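Local coordinates for protein S12 family peptidase (Streptomyces sp. 82F2, PDB 3WWX) that probably hydrolyses amide bonds stereospecifically on D-configured substrates, as a serine beta-lactamase-like amidohydrolase of the S12 peptidase family, at residues Gly295-Gly300 against Val314-Gly319; Lys291-Val296 against Val337-Phe342; Gly107-Thr112 against Met144-Asp149. All blocks are in the same frame, centred on the assembly; numbering follows the deposited sequence.

Overall arrangement
Going from the N terminus, contact 3 closes first: 107-112 meets 144-149, shutting a loop whose intervening residues include helices 115-121, 126-129 and most of 136-144 in the helical part of the chain. Contacts 2 and 1 then open one after the other, sharing Gly295 and Val296. Contact 1 closes the hairpin of strands 297-305 and 308-315, and this smaller loop falls within the larger one that contact 2 completes when helix 334-343 returns to 291-296. Their centres are about 10 Å apart and Val298 and Thr315 touch Phe342, so strands, turn and terminal helix form one continuous patch. Contact 3 lies about 32 Å (centre to centre) from contact 1, across the chain's centre.

Contact 1: residues Gly295-Gly300 against Val314-Gly319; sequences GVEVWG and VTRDGG
The indole of Trp299 has CD of Arg316 over one face, 4.0 Å from the centroid of the five-membered ring, a CH-pi contact displaced toward the NE1 rim. Arg316 reaches there because CG stands anti to the backbone N (chi1 178°) and the bend at chi2 brings CD over the five-membered ring, while CB stays beyond the rim near NE1 and CD1. The guanidinium itself is not stacked, since its plane is turned 77° from the ring. At the indole edge, close to the ring plane, Glu297 OE1 accepts a hydrogen bond from NE1 of Trp299 at 2.8 Å. The proton arrives from above the carboxylate plane, 48° out of it. This bond satisfies the buried indole N-H and helps hold the ring's rotation. Val314 O also lies at the indole edge, near its plane. Glu297 and Arg316 run side by side, yet OE1 and NE stay 5.5 Å apart, so any attraction is long-range.

The backbones pair antiparallel at Trp299 and Val314. Trp299 N bonds Val314 O at 2.7 Å in the carbonyl plane, and Val314 N returns a bond of 2.8 Å to Trp299 O. Two residues further out the strands have parted: a water donates to Glu297 O and accepts from Arg316 N (2.7 and 2.9 Å), bridging the strands where no direct backbone bond is made. There a type I turn from Thr315 to Gly318 begins, and Asp317 OD1 accepts from Gly319 N as an Asx turn.

On the other side of the sheet, Val298 and Thr315 lie against Phe342 of helix 334-343. Leu255, of helix 244-255, touches Trp299, Val314 and Arg316, while strand 288-291 bonds strand 297-305 through Asp290. The hairpin end thus sits between two helices.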
loop_
_atom_site.group_PDB
_atom_site.type_symbol
_atom_site.label_atom_id
_atom_site.label_comp_id
_atom_site.label_asym_id
_atom_site.label_seq_id
_atom_site.Cartn_x
_atom_site.Cartn_y
_atom_site.Cartn_z
ATOM N N GLY A 295 -11.384 21.102 -2.472
ATOM C CA GLY A 295 -10.099 21.762 -2.268
ATOM C C GLY A 295 -9.267 21.210 -1.118
ATOM O O GLY A 295 -8.106 21.566 -0.948
ATOM N N VAL A 296 -9.849 20.302 -0.356
ATOM C CA VAL A 296 -9.094 19.654 0.705
ATOM C C VAL A 296 -8.072 18.692 0.110
ATOM O O VAL A 296 -8.394 17.850 -0.757
ATOM C CB VAL A 296 -10.008 18.927 1.699
ATOM C CG1 VAL A 296 -9.214 18.088 2.684
ATOM C CG2 VAL A 296 -10.872 19.928 2.480
ATOM N N GLU A 297 -6.845 18.822 0.590
ATOM C CA GLU A 297 -5.737 18.002 0.153
ATOM C C GLU A 297 -5.549 16.856 1.132
ATOM O O GLU A 297 -5.437 17.057 2.344
ATOM C CB GLU A 297 -4.478 18.863 0.113
ATOM C CG GLU A 297 -3.222 18.129 -0.274
ATOM C CD GLU A 297 -1.985 19.008 -0.150
ATOM O OE1 GLU A 297 -1.315 19.044 0.921
ATOM O OE2 GLU A 297 -1.681 19.663 -1.169
ATOM N N VAL A 298 -5.517 15.636 0.597
ATOM C CA VAL A 298 -5.318 14.448 1.423
ATOM C C VAL A 298 -4.079 13.697 0.998
ATOM O O VAL A 298 -3.663 13.736 -0.161
ATOM C CB VAL A 298 -6.537 13.512 1.409
ATOM C CG1 VAL A 298 -7.685 14.163 2.159
ATOM C CG2 VAL A 298 -6.955 13.126 -0.013
ATOM N N TRP A 299 -3.494 13.024 1.982
ATOM C CA TRP A 299 -2.265 12.255 1.861
ATOM C C TRP A 299 -2.540 10.841 2.334
ATOM O O TRP A 299 -3.180 10.629 3.362
ATOM C CB TRP A 299 -1.143 12.878 2.720
ATOM C CG TRP A 299 -0.726 14.213 2.194
ATOM C CD1 TRP A 299 -1.337 15.421 2.424
ATOM C CD2 TRP A 299 0.385 14.480 1.335
ATOM N NE1 TRP A 299 -0.682 16.413 1.735
ATOM C CE2 TRP A 299 0.384 15.864 1.069
ATOM C CE3 TRP A 299 1.376 13.682 0.755
ATOM C CZ2 TRP A 299 1.344 16.474 0.261
ATOM C CZ3 TRP A 299 2.323 14.277 -0.054
ATOM C CH2 TRP A 299 2.298 15.667 -0.305
ATOM N N GLY A 300 -2.039 9.853 1.609
ATOM C CA GLY A 300 -2.307 8.481 2.014
ATOM C C GLY A 300 -1.915 7.507 0.926
ATOM O O GLY A 300 -0.966 7.742 0.191
ATOM N N VAL A 314 -5.325 11.096 5.093
ATOM C CA VAL A 314 -5.317 12.099 6.140
ATOM C C VAL A 314 -5.043 13.478 5.550
ATOM O O VAL A 314 -4.384 13.601 4.519
ATOM C CB VAL A 314 -4.293 11.738 7.217
ATOM C CG1 VAL A 314 -2.844 11.838 6.717
ATOM C CG2 VAL A 314 -4.514 12.536 8.456
ATOM N N THR A 315 -5.523 14.530 6.214
ATOM C CA THR A 315 -5.110 15.875 5.824
ATOM C C THR A 315 -3.632 16.076 6.171
ATOM O O THR A 315 -3.050 15.303 6.924
ATOM C CB THR A 315 -6.013 16.929 6.492
ATOM O OG1 THR A 315 -6.089 16.629 7.889
ATOM C CG2 THR A 315 -7.414 16.866 5.895
ATOM N N ARG A 316 -3.013 17.112 5.617
ATOM C CA ARG A 316 -1.567 17.264 5.720
ATOM C C ARG A 316 -1.054 17.420 7.148
ATOM O O ARG A 316 0.066 16.994 7.455
ATOM C CB ARG A 316 -1.112 18.459 4.879
ATOM C CG ARG A 316 0.375 18.767 4.940
ATOM C CD ARG A 316 1.238 17.621 4.474
ATOM N NE ARG A 316 2.663 17.935 4.589
ATOM C CZ ARG A 316 3.371 17.784 5.704
ATOM N NH1 ARG A 316 2.798 17.309 6.804
ATOM N NH2 ARG A 316 4.657 18.119 5.727
ATOM N N ASP A 317 -1.851 18.033 8.015
ATOM C CA ASP A 317 -1.427 18.185 9.395
ATOM C C ASP A 317 -1.806 16.981 10.239
ATOM O O ASP A 317 -1.566 16.982 11.450
ATOM C CB ASP A 317 -1.955 19.484 10.016
ATOM C CG ASP A 317 -3.454 19.515 10.182
ATOM O OD1 ASP A 317 -4.160 18.547 9.849
ATOM O OD2 ASP A 317 -3.948 20.548 10.691
ATOM N N GLY A 318 -2.360 15.935 9.615
ATOM C CA GLY A 318 -2.725 14.743 10.344
ATOM C C GLY A 318 -3.964 14.848 11.223
ATOM O O GLY A 318 -4.242 13.958 12.037
ATOM N N GLY A 319 -4.758 15.901 11.031
ATOM C CA GLY A 319 -5.861 16.163 11.931
ATOM C C GLY A 319 -7.161 15.455 11.612
ATOM O O GLY A 319 -7.981 15.228 12.495
HETATM O O HOH W 1 -4.489 18.928 3.965
#

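Contact 2: residues Lys291-Val296 against Val337-Phe342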
loop_
_atom_site.group_PDB
_atom_site.type_symbol
_atom_site.label_atom_id
_atom_site.label_comp_id
_atom_site.label_asym_id
_atom_site.label_seq_id
_atom_site.Cartn_x
_atom_site.Cartn_y
_atom_site.Cartn_z
ATOM N N LYS A 291 -5.848 16.426 -4.392
ATOM C CA LYS A 291 -6.721 17.508 -3.969
ATOM C C LYS A 291 -8.139 17.189 -4.391
ATOM O O LYS A 291 -8.420 16.991 -5.577
ATOM C CB LYS A 291 -6.294 18.830 -4.586
ATOM C CG LYS A 291 -7.150 19.955 -4.040
ATOM C CD LYS A 291 -6.362 21.219 -3.780
ATOM C CE LYS A 291 -5.794 21.782 -5.043
ATOM N NZ LYS A 291 -6.824 21.840 -6.109
ATOM N N LEU A 292 -9.033 17.148 -3.419
ATOM C CA LEU A 292 -10.408 16.722 -3.640
ATOM C C LEU A 292 -11.273 17.868 -4.178
ATOM O O LEU A 292 -10.807 18.996 -4.323
ATOM C CB LEU A 292 -10.979 16.144 -2.352
ATOM C CG LEU A 292 -10.127 15.027 -1.732
ATOM C CD1 LEU A 292 -10.726 14.633 -0.412
ATOM C CD2 LEU A 292 -10.031 13.814 -2.668
ATOM N N SER A 293 -12.522 17.561 -4.495
ATOM C CA SER A 293 -13.367 18.489 -5.234
ATOM C C SER A 293 -13.506 19.799 -4.486
ATOM O O SER A 293 -13.519 20.866 -5.108
ATOM C CB SER A 293 -14.747 17.870 -5.488
ATOM O OG SER A 293 -15.466 17.677 -4.291
ATOM N N CYS A 294 -13.593 19.705 -3.159
ATOM C CA CYS A 294 -13.805 20.861 -2.286
ATOM C C CYS A 294 -12.498 21.540 -1.900
ATOM O O CYS A 294 -12.508 22.465 -1.086
ATOM C CB CYS A 294 -14.551 20.463 -1.025
ATOM S SG CYS A 294 -13.632 19.364 0.096
ATOM N N GLY A 295 -11.384 21.102 -2.472
ATOM C CA GLY A 295 -10.099 21.762 -2.268
ATOM C C GLY A 295 -9.267 21.210 -1.118
ATOM O O GLY A 295 -8.106 21.566 -0.948
ATOM N N VAL A 296 -9.849 20.302 -0.356
ATOM C CA VAL A 296 -9.094 19.654 0.705
ATOM C C VAL A 296 -8.072 18.692 0.110
ATOM O O VAL A 296 -8.394 17.850 -0.757
ATOM C CB VAL A 296 -10.008 18.927 1.699
ATOM C CG1 VAL A 296 -9.214 18.088 2.684
ATOM C CG2 VAL A 296 -10.872 19.928 2.480
ATOM N N VAL A 337 -15.973 7.312 -1.176
ATOM C CA VAL A 337 -15.908 7.320 0.276
ATOM C C VAL A 337 -15.018 8.475 0.750
ATOM O O VAL A 337 -15.345 9.168 1.713
ATOM C CB VAL A 337 -15.379 5.967 0.821
ATOM C CG1 VAL A 337 -15.303 5.998 2.336
ATOM C CG2 VAL A 337 -16.305 4.810 0.360
ATOM N N ILE A 338 -13.906 8.669 0.058
ATOM C CA ILE A 338 -12.960 9.745 0.372
ATOM C C ILE A 338 -13.619 11.109 0.178
ATOM O O ILE A 338 -13.536 11.985 1.056
ATOM C CB ILE A 338 -11.682 9.611 -0.464
ATOM C CG1 ILE A 338 -10.915 8.329 -0.074
ATOM C CG2 ILE A 338 -10.778 10.821 -0.271
ATOM C CD1 ILE A 338 -9.846 7.910 -1.082
ATOM N N GLU A 339 -14.300 11.290 -0.948
ATOM C CA GLU A 339 -14.995 12.543 -1.211
ATOM C C GLU A 339 -16.103 12.786 -0.197
ATOM O O GLU A 339 -16.299 13.916 0.256
ATOM C CB GLU A 339 -15.551 12.559 -2.634
ATOM C CG GLU A 339 -14.550 12.927 -3.678
ATOM C CD GLU A 339 -14.362 14.425 -3.842
ATOM O OE1 GLU A 339 -15.238 15.192 -3.385
ATOM O OE2 GLU A 339 -13.360 14.806 -4.453
ATOM N N ALA A 340 -16.839 11.747 0.182
ATOM C CA ALA A 340 -17.914 11.908 1.152
ATOM C C ALA A 340 -17.353 12.394 2.488
ATOM O O ALA A 340 -17.859 13.339 3.108
ATOM C CB ALA A 340 -18.654 10.614 1.330
ATOM N N GLU A 341 -16.277 11.760 2.926
ATOM C CA GLU A 341 -15.714 12.076 4.224
ATOM C C GLU A 341 -15.081 13.459 4.254
ATOM O O GLU A 341 -15.334 14.228 5.193
ATOM C CB GLU A 341 -14.681 11.020 4.621
ATOM C CG GLU A 341 -13.974 11.288 5.960
ATOM C CD GLU A 341 -14.921 11.377 7.146
ATOM O OE1 GLU A 341 -14.607 12.103 8.108
ATOM O OE2 GLU A 341 -15.965 10.682 7.162
ATOM N N PHE A 342 -14.249 13.784 3.278
ATOM C CA PHE A 342 -13.480 15.031 3.347
ATOM C C PHE A 342 -14.207 16.235 2.760
ATOM O O PHE A 342 -13.876 17.368 3.103
ATOM C CB PHE A 342 -12.110 14.855 2.708
ATOM C CG PHE A 342 -11.206 13.953 3.491
ATOM C CD1 PHE A 342 -10.490 14.427 4.576
ATOM C CD2 PHE A 342 -11.098 12.617 3.161
ATOM C CE1 PHE A 342 -9.675 13.580 5.304
ATOM C CE2 PHE A 342 -10.305 11.768 3.905
ATOM C CZ PHE A 342 -9.587 12.249 4.963
#
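Leu292 and Glu339 run antiparallel past one another: the leucine reaches toward the helix while the carboxylate comes back alongside it to the loop. Glu339 bends at chi2 (-83°), which swings its end out to Ser293, where both oxygens are used. OE2 accepts Ser293 N through its syn lone pair at 2.9 Å. OE1 accepts a hydrogen bond from Ser293 OG at 2.7 Å on its syn side, 16° out of the carboxylate plane. This two-pronged grip fixes the carboxylate's rotation, and Thr345 OG1 adds a further bond to OE1.

Next to this grip, Leu292 lies roughly perpendicular to Ile338, with CD1 3.8 Å from Ile338 CG2. The same methyl presses tightly on Phe342, 3.4 Å from CB, and approaches the ring obliquely. Val296 CG1 extends this apolar patch, 4.3 Å from Phe342 CD1. Cys294 SG lies 3.6 Å from Phe342 O and is joined covalently to Cys343, one residue further along the helix.

The loop is a type I turn, Leu292 to Gly295, with a G1 bulge: Gly295 has positive phi and Leu292 N bonds Val296 O. The disulfide is seen in this protein; a C-terminal helix packed on the antiparallel sheet marks the serine beta-lactamase-like fold.

Contact 3: residues Gly107-Thr112 against Met144-Asp149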
loop_
_atom_site.group_PDB
_atom_site.type_symbol
_atom_site.label_atom_id
_atom_site.label_comp_id
_atom_site.label_asym_id
_atom_site.label_seq_id
_atom_site.Cartn_x
_atom_site.Cartn_y
_atom_site.Cartn_z
ATOM N N GLY A 107 11.568 3.071 -13.341
ATOM C CA GLY A 107 11.305 2.400 -14.607
ATOM C C GLY A 107 11.358 0.882 -14.522
ATOM O O GLY A 107 11.226 0.203 -15.540
ATOM N N ILE A 108 11.555 0.334 -13.327
ATOM C CA ILE A 108 11.737 -1.113 -13.194
ATOM C C ILE A 108 10.418 -1.865 -13.445
ATOM O O ILE A 108 9.373 -1.560 -12.893
ATOM C CB ILE A 108 12.298 -1.469 -11.798
ATOM C CG1 ILE A 108 13.675 -0.826 -11.566
ATOM C CG2 ILE A 108 12.323 -2.973 -11.602
ATOM C CD1 ILE A 108 14.214 -1.017 -10.183
ATOM N N TYR A 109 10.477 -2.864 -14.310
ATOM C CA TYR A 109 9.352 -3.714 -14.643
ATOM C C TYR A 109 8.703 -4.250 -13.376
ATOM O O TYR A 109 9.391 -4.770 -12.501
ATOM C CB TYR A 109 9.856 -4.876 -15.508
ATOM C CG TYR A 109 8.789 -5.769 -16.060
ATOM C CD1 TYR A 109 8.156 -6.716 -15.272
ATOM C CD2 TYR A 109 8.422 -5.688 -17.409
ATOM C CE1 TYR A 109 7.159 -7.531 -15.791
ATOM C CE2 TYR A 109 7.431 -6.510 -17.931
ATOM C CZ TYR A 109 6.798 -7.416 -17.102
ATOM O OH TYR A 109 5.823 -8.262 -17.603
ATOM N N SER A 110 7.388 -4.131 -13.337
ATOM C CA SER A 110 6.580 -4.606 -12.211
ATOM C C SER A 110 6.290 -6.109 -12.335
ATOM O O SER A 110 5.613 -6.548 -13.268
ATOM C CB SER A 110 5.277 -3.827 -12.158
ATOM O OG SER A 110 4.600 -4.141 -10.958
ATOM N N TYR A 111 6.804 -6.903 -11.393
ATOM C CA TYR A 111 6.755 -8.363 -11.529
ATOM C C TYR A 111 5.319 -8.867 -11.578
ATOM O O TYR A 111 5.061 -9.947 -12.107
ATOM C CB TYR A 111 7.515 -9.076 -10.398
ATOM C CG TYR A 111 6.879 -8.876 -9.032
ATOM C CD1 TYR A 111 7.249 -7.806 -8.234
ATOM C CD2 TYR A 111 5.914 -9.744 -8.543
ATOM C CE1 TYR A 111 6.677 -7.596 -6.985
ATOM C CE2 TYR A 111 5.330 -9.529 -7.283
ATOM C CZ TYR A 111 5.731 -8.465 -6.532
ATOM O OH TYR A 111 5.182 -8.228 -5.283
ATOM N N THR A 112 4.386 -8.115 -11.011
ATOM C CA THR A 112 3.000 -8.563 -10.972
ATOM C C THR A 112 2.346 -8.524 -12.346
ATOM O O THR A 112 1.270 -9.083 -12.526
ATOM C CB THR A 112 2.168 -7.697 -9.993
ATOM O OG1 THR A 112 2.357 -6.311 -10.284
ATOM C CG2 THR A 112 2.605 -7.957 -8.560
ATOM N N MET A 144 13.308 -9.306 -13.890
ATOM C CA MET A 144 14.593 -9.113 -14.563
ATOM C C MET A 144 14.720 -9.878 -15.883
ATOM O O MET A 144 15.721 -9.725 -16.579
ATOM C CB MET A 144 15.731 -9.455 -13.608
ATOM C CG MET A 144 15.832 -8.479 -12.419
ATOM S SD MET A 144 16.172 -6.772 -12.852
ATOM C CE MET A 144 14.531 -6.036 -12.737
ATOM N N ALA A 145 13.709 -10.647 -16.252
ATOM C CA ALA A 145 13.647 -11.218 -17.597
ATOM C C ALA A 145 13.336 -10.147 -18.630
ATOM O O ALA A 145 13.597 -10.325 -19.822
ATOM C CB ALA A 145 12.587 -12.293 -17.645
ATOM N N HIS A 146 12.808 -9.019 -18.168
ATOM C CA HIS A 146 12.149 -8.070 -19.045
ATOM C C HIS A 146 12.879 -6.750 -19.136
ATOM O O HIS A 146 13.683 -6.413 -18.275
ATOM C CB HIS A 146 10.750 -7.779 -18.506
ATOM C CG HIS A 146 9.901 -8.994 -18.355
ATOM N ND1 HIS A 146 9.431 -9.700 -19.446
ATOM C CD2 HIS A 146 9.469 -9.661 -17.261
ATOM C CE1 HIS A 146 8.717 -10.729 -19.025
ATOM N NE2 HIS A 146 8.715 -10.722 -17.700
ATOM N N GLU A 147 12.568 -5.988 -20.183
ATOM C CA GLU A 147 13.103 -4.650 -20.345
ATOM C C GLU A 147 12.421 -3.695 -19.377
ATOM O O GLU A 147 11.260 -3.857 -19.069
ATOM C CB GLU A 147 12.853 -4.174 -21.782
ATOM C CG GLU A 147 13.608 -2.932 -22.183
ATOM C CD GLU A 147 13.491 -2.619 -23.678
ATOM O OE1 GLU A 147 12.408 -2.848 -24.277
ATOM O OE2 GLU A 147 14.493 -2.137 -24.243
ATOM N N PRO A 148 13.133 -2.666 -18.921
ATOM C CA PRO A 148 12.468 -1.618 -18.141
ATOM C C PRO A 148 11.350 -0.941 -18.902
ATOM O O PRO A 148 11.315 -0.958 -20.132
ATOM C CB PRO A 148 13.594 -0.603 -17.901
ATOM C CG PRO A 148 14.839 -1.360 -18.064
ATOM C CD PRO A 148 14.566 -2.385 -19.109
ATOM N N ASP A 149 10.439 -0.305 -18.179
ATOM C CA ASP A 149 9.417 0.538 -18.810
ATOM C C ASP A 149 9.997 1.822 -19.413
ATOM O O ASP A 149 9.478 2.322 -20.416
ATOM C CB ASP A 149 8.319 0.873 -17.792
ATOM C CG ASP A 149 7.468 -0.315 -17.441
ATOM O OD1 ASP A 149 7.016 -1.036 -18.344
ATOM O OD2 ASP A 149 7.261 -0.532 -16.233
HETATM O O HOH W 2 8.084 0.680 -13.912
HETATM O O HOH W 3 5.934 -2.671 -15.338
#
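Tyr109 and His146 form an offset stack, the main side-chain interaction here, with centroids 4.1 Å apart and planes inclined by 17°. His146 CB adds a CH-pi contact over the same phenol face, 3.7 Å from its centroid. With chi1 at -174°, the phenol swings away from its own N and lays one face against the imidazole. The histidine's other face carries Ala145 CB, and its NE2 bonds Asp114, so the imidazole is held both by stacking and at its polar end.

Apolar packing is slight: Met144 folds back through its bent chain, bringing CE to 3.9 Å from Ile108 CG2.

One direct hydrogen bond joins the backbones, from Asp149 N to Gly107 O at 2.8 Å. Two waters add indirect links: one accepts from Ser110 N at 2.9 Å and donates to Asp149 OD2 at 2.7 Å; a second lies between OD2 and Ile108 O.

The contact ties the loops after helices 98-102 and 136-144 in the helical region of the beta-lactamase-like fold. Ser110 OG bonds Asn160 N and Thr112 OG1 bonds Asn160 ND2; Asn160 ends a Tyr-Ser-Asn sequence consistent with the family's Y-x-N active-site motif, and the 107-112 loop thus probably helps position that element.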